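Local coordinates for protein polymeric immunoglobulin receptor (Mus musculus, PDB 4NOB) that probably binds polymeric IgA and IgM through its immunoglobulin domains and carries them across epithelia, at residues E18-P29 / N77-Q88; R35-R43 / T51-Y59. One frame throughout, in Å; residues are numbered along the deposited sequence.

Both contacts lie in one V-set immunoglobulin domain, with their centres about 13 Å apart. Contact 1 pairs strands 22-27 and 78-83 in the three-stranded sheet of the sandwich. Contact 2 pairs strand 39-44 with strands 50-52 and 54-55 in the other sheet. Along the chain, contact 2 falls wholly between the two halves of contact 1. The two meet across the core. W41 of contact 2 packs on I24 and I83 of contact 1, and K39 packs on Y28. R35 NH1 and N77 OD1, 2.9 Å apart, probably form a hydrogen bond. Side chains of contact 1 and contact 2 thus meet between the two sheets of the sandwich, which the C26-C96 disulfide also joins.

Contact 1: residues E18-P29 / N77-Q88; sequences EGDSVSITCYYP and NTFVINIEQLTQ. With NAG (2-acetamido-2-deoxy-beta-D-glucopyranose), chain B; EDO (1,2-ethanediol), chain F.
N82 OD1 takes a hydrogen bond from S23 OG at 2.8 Å and a weak one from a water that also donates to V22 O. With chi1 at -174°, S23 swings OG away from its own N, across to N82 and against V80 CG1. This is the B-E strand pair of an immunoglobulin V-set sandwich. Antiparallel backbone bonds run from V22-I83 through I24-I81 to C26-F79. On the inner face, C26 CB sits over the F79 ring, 4.1 Å from its centroid, with SG oblique to it. That SG forms the disulfide to C96, the bond that ties the two sheets together. Y28 closes the ladder: its N donates to N77 O at 3.1 Å. Its chi1 of 53° folds the ring back over the same carbonyl, with N77 O about 3.5 Å above the ring centre. The ring meets F79 edge to edge, and its OH bonds N72. A serine in place of Y28 would probably uncover the N77 peptide and leave N72 OD1 without this donor. At the far end, E18 OE2 accepts Q88 N at 2.8 Å, through its anti lone pair. On the outer face, Y27 lies alongside T78 near the glycan. Y27 CD2 touches T78 CG2 at 3.6 Å, and Y27 OH comes within 3.5 Å of NAG C8.

Contact 2: residues R35-R43 / T51-Y59; sequences RHTRKYWCR and TTLISSNGY. With EDO (1,2-ethanediol), chain E.
W41 O receives two neighbouring backbone N-H groups, from L53 at 2.9 Å and, more weakly, from I54 at 3.3 Å. This is a classic beta bulge. It shifts the register by one residue, just where the chain turns a corner at L53. Pairing is regular beyond it, with R43 and T51 bonded to each other in both directions. At the other end a side chain extends the ladder. S56 OG accepts K39 N at 2.9 Å in a nearly straight bond (179°), while S56 N donates to K39 O. The serine thus grips one backbone residue by both its N and its OG.

K39 is bent at chi2 and chi4, which turns NZ back to the end of helix 32-36. NZ donates to T37 O at 2.7 Å, in the carbonyl plane, and to R35 O from above that carbonyl's plane. NZ also donates to a water and, weakly, to N34 O.

R38 instead runs extended along the strand pair, with CG anti to the backbone N (chi1 174°). R38 NH2 donates a long hydrogen bond to T52 OG1 at 3.3 Å, in the guanidinium plane but bent at the hydrogen (136°). Y40 CB lies over one face of the guanidinium, offset toward its rim, and NH1 bonds G99 O. N57 OD1 lies at the guanidinium edge, 3.2 Å from R38 CD.

On the core side, W41 CB packs on I54 CG2 at 3.7 Å. The indole NE1 bonds Y64 OH, and the ring lies nearly parallel to that of Y94. C42 points to the opposite face and forms a disulfide with C50, which ties strand C to strand C'. The core tryptophan on strand C is a hallmark of immunoglobulin domains, and here it sits beside the C-C' hairpin of a V-set fold.

Contact 1: residues E18-P29 / N77-Q88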
loop_
_atom_site.group_PDB
_atom_site.type_symbol
_atom_site.label_atom_id
_atom_site.label_comp_id
_atom_site.label_asym_id
_atom_site.label_seq_id
_atom_site.Cartn_x
_atom_site.Cartn_y
_atom_site.Cartn_z
ATOM N N GLU A 18 8.872 14.773 -0.232
ATOM C CA GLU A 18 7.769 15.419 0.476
ATOM C C GLU A 18 6.931 16.276 -0.432
ATOM O O GLU A 18 7.462 17.046 -1.241
ATOM C CB GLU A 18 8.199 16.329 1.642
ATOM C CG GLU A 18 8.905 15.758 2.827
ATOM C CD GLU A 18 8.508 16.529 4.082
ATOM O OE1 GLU A 18 8.595 17.808 4.054
ATOM O OE2 GLU A 18 8.207 15.909 5.100
ATOM N N GLY A 19 5.632 16.042 -0.348
ATOM C CA GLY A 19 4.646 16.724 -1.216
ATOM C C GLY A 19 4.137 15.921 -2.364
ATOM O O GLY A 19 3.063 16.293 -2.908
ATOM N N ASP A 20 4.878 14.892 -2.782
ATOM C CA ASP A 20 4.607 14.040 -3.871
ATOM C C ASP A 20 3.401 13.138 -3.489
ATOM O O ASP A 20 3.020 12.943 -2.285
ATOM C CB ASP A 20 5.760 13.081 -4.167
ATOM C CG ASP A 20 6.916 13.603 -5.005
ATOM O OD1 ASP A 20 6.871 14.718 -5.470
ATOM O OD2 ASP A 20 7.873 12.700 -5.201
ATOM N N SER A 21 2.914 12.453 -4.522
ATOM C CA SER A 21 1.981 11.359 -4.499
ATOM C C SER A 21 2.656 10.141 -5.069
ATOM O O SER A 21 3.539 10.221 -5.971
ATOM C CB SER A 21 0.795 11.683 -5.369
ATOM O OG SER A 21 0.046 12.814 -4.976
ATOM N N VAL A 22 2.192 8.977 -4.600
ATOM C CA VAL A 22 2.591 7.725 -5.181
ATOM C C VAL A 22 1.389 6.847 -5.521
ATOM O O VAL A 22 0.296 7.038 -5.004
ATOM C CB VAL A 22 3.520 6.898 -4.337
ATOM C CG1 VAL A 22 4.872 7.569 -4.192
ATOM C CG2 VAL A 22 2.858 6.582 -3.019
ATOM N N SER A 23 1.586 5.935 -6.498
ATOM C CA SER A 23 0.567 5.000 -6.917
ATOM C C SER A 23 1.164 3.661 -6.978
ATOM O O SER A 23 2.016 3.404 -7.896
ATOM C CB SER A 23 0.031 5.383 -8.260
ATOM O OG SER A 23 -1.051 4.636 -8.711
ATOM N N ILE A 24 0.839 2.822 -5.998
ATOM C CA ILE A 24 1.538 1.515 -5.794
ATOM C C ILE A 24 0.665 0.415 -6.285
ATOM O O ILE A 24 -0.435 0.242 -5.790
ATOM C CB ILE A 24 1.810 1.341 -4.333
ATOM C CG1 ILE A 24 2.899 2.386 -3.887
ATOM C CG2 ILE A 24 2.253 -0.069 -3.954
ATOM C CD1 ILE A 24 3.020 2.567 -2.429
ATOM N N THR A 25 1.083 -0.325 -7.322
ATOM C CA THR A 25 0.335 -1.426 -7.902
ATOM C C THR A 25 0.842 -2.730 -7.345
ATOM O O THR A 25 2.039 -3.019 -7.312
ATOM C CB THR A 25 0.474 -1.534 -9.436
ATOM O OG1 THR A 25 -0.157 -0.352 -9.984
ATOM C CG2 THR A 25 -0.161 -2.761 -9.979
ATOM N N CYS A 26 -0.075 -3.479 -6.771
ATOM C CA CYS A 26 0.168 -4.880 -6.305
ATOM C C CYS A 26 -0.616 -5.818 -7.203
ATOM O O CYS A 26 -1.792 -5.619 -7.491
ATOM C CB CYS A 26 -0.124 -5.055 -4.865
ATOM S SG CYS A 26 1.199 -4.151 -3.877
ATOM N N TYR A 27 0.048 -6.932 -7.592
ATOM C CA TYR A 27 -0.435 -7.973 -8.460
ATOM C C TYR A 27 -0.735 -9.214 -7.635
ATOM O O TYR A 27 0.011 -9.565 -6.734
ATOM C CB TYR A 27 0.659 -8.356 -9.440
ATOM C CG TYR A 27 1.045 -7.285 -10.408
ATOM C CD1 TYR A 27 1.998 -6.335 -10.056
ATOM C CD2 TYR A 27 0.580 -7.268 -11.684
ATOM C CE1 TYR A 27 2.406 -5.325 -11.012
ATOM C CE2 TYR A 27 0.982 -6.300 -12.577
ATOM C CZ TYR A 27 1.900 -5.361 -12.218
ATOM O OH TYR A 27 2.350 -4.452 -13.250
ATOM N N TYR A 28 -1.862 -9.850 -7.964
ATOM C CA TYR A 28 -2.257 -11.058 -7.234
ATOM C C TYR A 28 -2.571 -12.192 -8.211
ATOM O O TYR A 28 -2.662 -11.989 -9.440
ATOM C CB TYR A 28 -3.387 -10.745 -6.268
ATOM C CG TYR A 28 -4.592 -10.057 -6.854
ATOM C CD1 TYR A 28 -5.547 -10.755 -7.580
ATOM C CD2 TYR A 28 -4.816 -8.703 -6.617
ATOM C CE1 TYR A 28 -6.670 -10.116 -8.070
ATOM C CE2 TYR A 28 -5.955 -8.087 -7.090
ATOM C CZ TYR A 28 -6.861 -8.800 -7.782
ATOM O OH TYR A 28 -7.988 -8.176 -8.244
ATOM N N PRO A 29 -2.724 -13.424 -7.712
ATOM C CA PRO A 29 -2.945 -14.524 -8.652
ATOM C C PRO A 29 -4.347 -14.417 -9.324
ATOM O O PRO A 29 -5.311 -13.917 -8.743
ATOM C CB PRO A 29 -2.838 -15.728 -7.787
ATOM C CG PRO A 29 -2.041 -15.283 -6.604
ATOM C CD PRO A 29 -2.533 -13.932 -6.325
ATOM N N ASN A 77 -6.379 -8.309 -12.427
ATOM C CA ASN A 77 -5.828 -8.972 -11.249
ATOM C C ASN A 77 -4.798 -8.120 -10.501
ATOM O O ASN A 77 -3.735 -8.609 -10.102
ATOM C CB ASN A 77 -5.296 -10.363 -11.589
ATOM C CG ASN A 77 -6.345 -11.177 -12.254
ATOM O OD1 ASN A 77 -7.448 -11.316 -11.702
ATOM N ND2 ASN A 77 -6.025 -11.801 -13.362
ATOM N N THR A 78 -5.088 -6.837 -10.336
ATOM C CA THR A 78 -4.277 -5.954 -9.563
ATOM C C THR A 78 -5.128 -5.103 -8.642
ATOM O O THR A 78 -6.329 -4.992 -8.827
ATOM C CB THR A 78 -3.458 -4.957 -10.434
ATOM O OG1 THR A 78 -4.291 -4.009 -11.103
ATOM C CG2 THR A 78 -2.636 -5.721 -11.450
ATOM N N PHE A 79 -4.469 -4.475 -7.689
ATOM C CA PHE A 79 -5.064 -3.310 -6.995
ATOM C C PHE A 79 -4.018 -2.237 -6.802
ATOM O O PHE A 79 -2.815 -2.510 -6.904
ATOM C CB PHE A 79 -5.705 -3.692 -5.613
ATOM C CG PHE A 79 -4.790 -4.233 -4.534
ATOM C CD1 PHE A 79 -4.367 -5.553 -4.580
ATOM C CD2 PHE A 79 -4.433 -3.429 -3.412
ATOM C CE1 PHE A 79 -3.527 -6.048 -3.579
ATOM C CE2 PHE A 79 -3.647 -3.980 -2.434
ATOM C CZ PHE A 79 -3.251 -5.248 -2.500
ATOM N N VAL A 80 -4.486 -1.010 -6.640
ATOM C CA VAL A 80 -3.615 0.166 -6.563
ATOM C C VAL A 80 -3.870 0.905 -5.245
ATOM O O VAL A 80 -5.041 1.059 -4.860
ATOM C CB VAL A 80 -3.774 1.055 -7.760
ATOM C CG1 VAL A 80 -2.856 2.225 -7.716
ATOM C CG2 VAL A 80 -3.573 0.293 -9.024
ATOM N N ILE A 81 -2.777 1.305 -4.603
ATOM C CA ILE A 81 -2.857 2.162 -3.451
ATOM C C ILE A 81 -2.288 3.498 -3.823
ATOM O O ILE A 81 -1.126 3.625 -4.191
ATOM C CB ILE A 81 -2.044 1.546 -2.280
ATOM C CG1 ILE A 81 -2.476 0.128 -1.956
ATOM C CG2 ILE A 81 -2.180 2.412 -1.060
ATOM C CD1 ILE A 81 -1.460 -0.914 -2.252
ATOM N N ASN A 82 -3.135 4.506 -3.760
ATOM C CA ASN A 82 -2.714 5.914 -4.027
ATOM C C ASN A 82 -2.574 6.643 -2.724
ATOM O O ASN A 82 -3.485 6.579 -1.886
ATOM C CB ASN A 82 -3.763 6.577 -4.908
ATOM C CG ASN A 82 -3.822 6.024 -6.332
ATOM O OD1 ASN A 82 -2.836 5.628 -6.857
ATOM N ND2 ASN A 82 -4.977 6.041 -6.900
ATOM N N ILE A 83 -1.452 7.286 -2.519
ATOM C CA ILE A 83 -1.127 8.025 -1.302
ATOM C C ILE A 83 -0.594 9.360 -1.692
ATOM O O ILE A 83 0.369 9.430 -2.425
ATOM C CB ILE A 83 -0.115 7.299 -0.367
ATOM C CG1 ILE A 83 -0.431 5.763 -0.252
ATOM C CG2 ILE A 83 -0.143 7.963 0.992
ATOM C CD1 ILE A 83 0.715 5.050 0.366
ATOM N N GLU A 84 -1.219 10.400 -1.198
ATOM C CA GLU A 84 -0.919 11.774 -1.568
ATOM C C GLU A 84 -0.392 12.564 -0.387
ATOM O O GLU A 84 -0.458 12.161 0.746
ATOM C CB GLU A 84 -2.117 12.480 -2.213
ATOM C CG GLU A 84 -2.669 11.600 -3.306
ATOM C CD GLU A 84 -4.124 11.515 -3.463
ATOM O OE1 GLU A 84 -4.840 12.275 -2.714
ATOM O OE2 GLU A 84 -4.507 10.685 -4.414
ATOM N N GLN A 85 0.128 13.753 -0.677
ATOM C CA GLN A 85 0.594 14.671 0.381
ATOM C C GLN A 85 1.596 14.003 1.290
ATOM O O GLN A 85 1.526 14.080 2.485
ATOM C CB GLN A 85 -0.579 15.252 1.158
ATOM C CG GLN A 85 -1.484 16.021 0.232
ATOM C CD GLN A 85 -2.671 16.582 0.968
ATOM O OE1 GLN A 85 -2.488 17.355 1.921
ATOM N NE2 GLN A 85 -3.901 16.126 0.602
ATOM N N LEU A 86 2.554 13.297 0.672
ATOM C CA LEU A 86 3.539 12.555 1.440
ATOM C C LEU A 86 4.384 13.461 2.255
ATOM O O LEU A 86 4.697 14.596 1.841
ATOM C CB LEU A 86 4.373 11.684 0.533
ATOM C CG LEU A 86 3.637 10.563 -0.164
ATOM C CD1 LEU A 86 4.463 9.942 -1.206
ATOM C CD2 LEU A 86 3.220 9.435 0.812
ATOM N N THR A 87 4.775 12.998 3.403
ATOM C CA THR A 87 5.844 13.666 4.159
ATOM C C THR A 87 6.866 12.634 4.595
ATOM O O THR A 87 6.739 11.399 4.459
ATOM C CB THR A 87 5.338 14.416 5.397
ATOM O OG1 THR A 87 5.113 13.482 6.456
ATOM C CG2 THR A 87 4.127 15.220 5.068
ATOM N N GLN A 88 8.013 13.112 5.151
ATOM C CA GLN A 88 8.986 12.227 5.690
ATOM C C GLN A 88 8.434 11.231 6.698
ATOM O O GLN A 88 8.944 10.123 6.830
ATOM C CB GLN A 88 10.179 12.953 6.260
ATOM C CG GLN A 88 10.952 13.823 5.326
ATOM C CD GLN A 88 12.016 14.546 6.070
ATOM O OE1 GLN A 88 11.683 15.653 6.687
ATOM N NE2 GLN A 88 13.177 14.112 5.986
HETATM C C1 NAG B . -5.291 -2.488 -14.704
HETATM C C2 NAG B . -4.108 -1.676 -15.206
HETATM C C3 NAG B . -4.293 -0.178 -14.928
HETATM C C4 NAG B . -5.617 0.257 -15.491
HETATM C C5 NAG B . -6.671 -0.639 -14.849
HETATM C C6 NAG B . -8.089 -0.260 -15.352
HETATM C C7 NAG B . -1.887 -2.759 -15.125
HETATM C C8 NAG B . -0.698 -3.178 -14.263
HETATM N N2 NAG B . -2.926 -2.182 -14.498
HETATM O O3 NAG B . -3.249 0.532 -15.627
HETATM O O4 NAG B . -5.928 1.651 -15.171
HETATM O O5 NAG B . -6.469 -1.970 -15.280
HETATM O O6 NAG B . -8.116 -0.315 -16.803
HETATM O O7 NAG B . -1.913 -3.043 -16.335
HETATM C C1 EDO F . 5.465 5.108 -7.478
HETATM O O1 EDO F . 4.281 5.919 -7.702
HETATM C C2 EDO F . 5.016 3.829 -6.797
HETATM O O2 EDO F . 5.285 2.561 -7.457
HETATM O O HOH W 1 0.605 14.955 -3.327
HETATM O O HOH W 2 -1.119 8.667 -6.743
#

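Contact 2: residues R35-R43 / T51-Y59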
loop_
_atom_site.group_PDB
_atom_site.type_symbol
_atom_site.label_atom_id
_atom_site.label_comp_id
_atom_site.label_asym_id
_atom_site.label_seq_id
_atom_site.Cartn_x
_atom_site.Cartn_y
_atom_site.Cartn_z
ATOM N N ARG A 35 -9.631 -12.163 -6.682
ATOM C CA ARG A 35 -10.255 -10.967 -7.152
ATOM C C ARG A 35 -11.253 -10.337 -6.194
ATOM O O ARG A 35 -11.409 -9.087 -6.106
ATOM C CB ARG A 35 -10.948 -11.194 -8.542
ATOM C CG ARG A 35 -9.993 -11.229 -9.742
ATOM C CD ARG A 35 -10.725 -11.416 -11.049
ATOM N NE ARG A 35 -11.202 -12.771 -11.229
ATOM C CZ ARG A 35 -10.483 -13.749 -11.740
ATOM N NH1 ARG A 35 -9.220 -13.571 -12.058
ATOM N NH2 ARG A 35 -10.981 -14.956 -11.922
ATOM N N HIS A 36 -12.015 -11.207 -5.456
ATOM C CA HIS A 36 -13.078 -10.743 -4.595
ATOM C C HIS A 36 -12.731 -10.639 -3.126
ATOM O O HIS A 36 -13.536 -10.058 -2.404
ATOM C CB HIS A 36 -14.286 -11.677 -4.759
ATOM C CG HIS A 36 -14.772 -11.717 -6.173
ATOM N ND1 HIS A 36 -15.347 -10.611 -6.779
ATOM C CD2 HIS A 36 -14.628 -12.639 -7.155
ATOM C CE1 HIS A 36 -15.616 -10.893 -8.050
ATOM N NE2 HIS A 36 -15.189 -12.123 -8.298
ATOM N N THR A 37 -11.556 -11.038 -2.699
ATOM C CA THR A 37 -11.174 -11.044 -1.294
ATOM C C THR A 37 -10.810 -9.657 -0.842
ATOM O O THR A 37 -10.546 -8.748 -1.669
ATOM C CB THR A 37 -10.112 -12.048 -1.001
ATOM O OG1 THR A 37 -10.134 -12.330 0.429
ATOM C CG2 THR A 37 -8.753 -11.669 -1.453
ATOM N N ARG A 38 -10.711 -9.467 0.471
ATOM C CA ARG A 38 -10.234 -8.195 1.054
ATOM C C ARG A 38 -8.807 -7.886 0.573
ATOM O O ARG A 38 -7.929 -8.756 0.543
ATOM C CB ARG A 38 -10.264 -8.286 2.574
ATOM C CG ARG A 38 -9.667 -7.124 3.304
ATOM C CD ARG A 38 -9.815 -7.325 4.783
ATOM N NE ARG A 38 -9.162 -6.260 5.606
ATOM C CZ ARG A 38 -7.928 -6.322 6.093
ATOM N NH1 ARG A 38 -7.138 -7.384 6.022
ATOM N NH2 ARG A 38 -7.535 -5.278 6.822
ATOM N N LYS A 39 -8.587 -6.644 0.162
ATOM C CA LYS A 39 -7.282 -6.112 -0.103
ATOM C C LYS A 39 -6.929 -5.130 0.965
ATOM O O LYS A 39 -7.766 -4.366 1.466
ATOM C CB LYS A 39 -7.281 -5.347 -1.426
ATOM C CG LYS A 39 -7.992 -5.964 -2.594
ATOM C CD LYS A 39 -7.508 -7.287 -3.049
ATOM C CE LYS A 39 -8.151 -7.921 -4.257
ATOM N NZ LYS A 39 -9.612 -8.033 -4.101
ATOM N N TYR A 40 -5.624 -5.033 1.274
ATOM C CA TYR A 40 -5.176 -4.081 2.320
ATOM C C TYR A 40 -3.807 -3.508 2.033
ATOM O O TYR A 40 -2.997 -4.091 1.321
ATOM C CB TYR A 40 -5.207 -4.735 3.724
ATOM C CG TYR A 40 -4.281 -5.882 3.892
ATOM C CD1 TYR A 40 -2.919 -5.704 4.168
ATOM C CD2 TYR A 40 -4.684 -7.197 3.711
ATOM C CE1 TYR A 40 -2.068 -6.778 4.270
ATOM C CE2 TYR A 40 -3.807 -8.238 3.803
ATOM C CZ TYR A 40 -2.476 -8.028 4.072
ATOM O OH TYR A 40 -1.567 -9.080 4.256
ATOM N N TRP A 41 -3.544 -2.394 2.705
ATOM C CA TRP A 41 -2.265 -1.733 2.786
ATOM C C TRP A 41 -2.078 -1.494 4.288
ATOM O O TRP A 41 -2.886 -0.848 4.922
ATOM C CB TRP A 41 -2.262 -0.449 2.013
ATOM C CG TRP A 41 -1.083 0.449 2.129
ATOM C CD1 TRP A 41 -1.065 1.654 2.779
ATOM C CD2 TRP A 41 0.232 0.275 1.566
ATOM N NE1 TRP A 41 0.171 2.250 2.688
ATOM C CE2 TRP A 41 0.971 1.435 1.887
ATOM C CE3 TRP A 41 0.838 -0.728 0.806
ATOM C CZ2 TRP A 41 2.281 1.640 1.464
ATOM C CZ3 TRP A 41 2.127 -0.518 0.391
ATOM C CH2 TRP A 41 2.822 0.661 0.717
ATOM N N CYS A 42 -0.936 -1.917 4.804
ATOM C CA CYS A 42 -0.643 -1.817 6.254
ATOM C C CYS A 42 0.824 -1.396 6.461
ATOM O O CYS A 42 1.679 -1.608 5.617
ATOM C CB CYS A 42 -0.955 -3.133 6.956
ATOM S SG CYS A 42 0.023 -4.560 6.456
ATOM N N ARG A 43 1.074 -0.782 7.630
ATOM C CA ARG A 43 2.419 -0.383 8.045
ATOM C C ARG A 43 2.926 -1.279 9.141
ATOM O O ARG A 43 2.238 -1.533 10.109
ATOM C CB ARG A 43 2.365 1.070 8.605
ATOM C CG ARG A 43 3.755 1.636 8.922
ATOM C CD ARG A 43 3.760 3.188 9.193
ATOM N NE ARG A 43 5.155 3.653 9.232
ATOM C CZ ARG A 43 5.491 4.888 9.088
ATOM N NH1 ARG A 43 4.615 5.822 8.891
ATOM N NH2 ARG A 43 6.770 5.198 9.220
ATOM N N THR A 51 -0.244 -2.766 10.805
ATOM C CA THR A 51 -1.467 -1.999 11.095
ATOM C C THR A 51 -2.088 -1.515 9.787
ATOM O O THR A 51 -1.443 -0.747 9.120
ATOM C CB THR A 51 -1.175 -0.837 12.012
ATOM O OG1 THR A 51 -0.662 -1.375 13.288
ATOM C CG2 THR A 51 -2.366 0.111 12.216
ATOM N N THR A 52 -3.322 -1.922 9.592
ATOM C CA THR A 52 -4.081 -1.506 8.406
ATOM C C THR A 52 -4.260 -0.058 8.354
ATOM O O THR A 52 -4.752 0.579 9.318
ATOM C CB THR A 52 -5.421 -2.190 8.306
ATOM O OG1 THR A 52 -5.221 -3.595 8.372
ATOM C CG2 THR A 52 -6.130 -1.920 6.965
ATOM N N LEU A 53 -3.904 0.546 7.212
ATOM C CA LEU A 53 -4.124 1.946 6.952
ATOM C C LEU A 53 -5.241 2.187 5.924
ATOM O O LEU A 53 -5.932 3.209 6.013
ATOM C CB LEU A 53 -2.844 2.634 6.406
ATOM C CG LEU A 53 -1.702 2.607 7.432
ATOM C CD1 LEU A 53 -0.440 3.104 6.773
ATOM C CD2 LEU A 53 -2.043 3.399 8.700
ATOM N N ILE A 54 -5.468 1.243 5.028
ATOM C CA ILE A 54 -6.599 1.353 4.083
ATOM C C ILE A 54 -6.967 -0.020 3.640
ATOM O O ILE A 54 -6.035 -0.883 3.505
ATOM C CB ILE A 54 -6.249 2.373 2.922
ATOM C CG1 ILE A 54 -7.456 2.567 2.058
ATOM C CG2 ILE A 54 -5.039 1.929 2.156
ATOM C CD1 ILE A 54 -7.297 3.785 1.095
ATOM N N SER A 55 -8.237 -0.339 3.432
ATOM C CA SER A 55 -8.593 -1.603 2.922
ATOM C C SER A 55 -9.806 -1.477 1.965
ATOM O O SER A 55 -10.577 -0.475 2.038
ATOM C CB SER A 55 -8.869 -2.604 4.061
ATOM O OG SER A 55 -10.209 -2.300 4.553
ATOM N N SER A 56 -10.006 -2.506 1.189
ATOM C CA SER A 56 -11.087 -2.578 0.211
ATOM C C SER A 56 -12.470 -2.731 0.880
ATOM O O SER A 56 -13.475 -2.633 0.133
ATOM C CB SER A 56 -10.892 -3.671 -0.829
ATOM O OG SER A 56 -10.870 -4.950 -0.209
ATOM N N ASN A 57 -12.567 -2.988 2.194
ATOM C CA ASN A 57 -13.876 -2.962 2.856
ATOM C C ASN A 57 -14.234 -1.501 3.101
ATOM O O ASN A 57 -15.303 -1.220 3.679
ATOM C CB ASN A 57 -13.791 -3.700 4.168
ATOM C CG ASN A 57 -13.469 -5.191 4.028
ATOM O OD1 ASN A 57 -12.615 -5.755 4.771
ATOM N ND2 ASN A 57 -14.134 -5.842 3.087
ATOM N N GLY A 58 -13.443 -0.532 2.673
ATOM C CA GLY A 58 -13.751 0.850 2.982
ATOM C C GLY A 58 -13.189 1.352 4.293
ATOM O O GLY A 58 -13.682 2.370 4.784
ATOM N N TYR A 59 -12.174 0.772 4.859
ATOM C CA TYR A 59 -11.573 1.267 6.073
ATOM C C TYR A 59 -10.443 2.222 5.739
ATOM O O TYR A 59 -9.680 1.946 4.785
ATOM C CB TYR A 59 -10.965 0.126 6.929
ATOM C CG TYR A 59 -10.218 0.582 8.104
ATOM C CD1 TYR A 59 -10.901 0.966 9.249
ATOM C CD2 TYR A 59 -8.822 0.776 8.090
ATOM C CE1 TYR A 59 -10.186 1.410 10.354
ATOM C CE2 TYR A 59 -8.127 1.286 9.131
ATOM C CZ TYR A 59 -8.793 1.576 10.281
ATOM O OH TYR A 59 -8.114 2.125 11.335
HETATM C C1 EDO E . 1.064 7.502 8.183
HETATM O O1 EDO E . 2.472 7.812 8.250
HETATM C C2 EDO E . 0.945 6.041 8.056
HETATM O O2 EDO E . 1.453 5.387 9.224
HETATM O O HOH W 3 -10.429 -3.603 7.182
HETATM O O HOH W 4 -11.445 -5.838 -3.445
#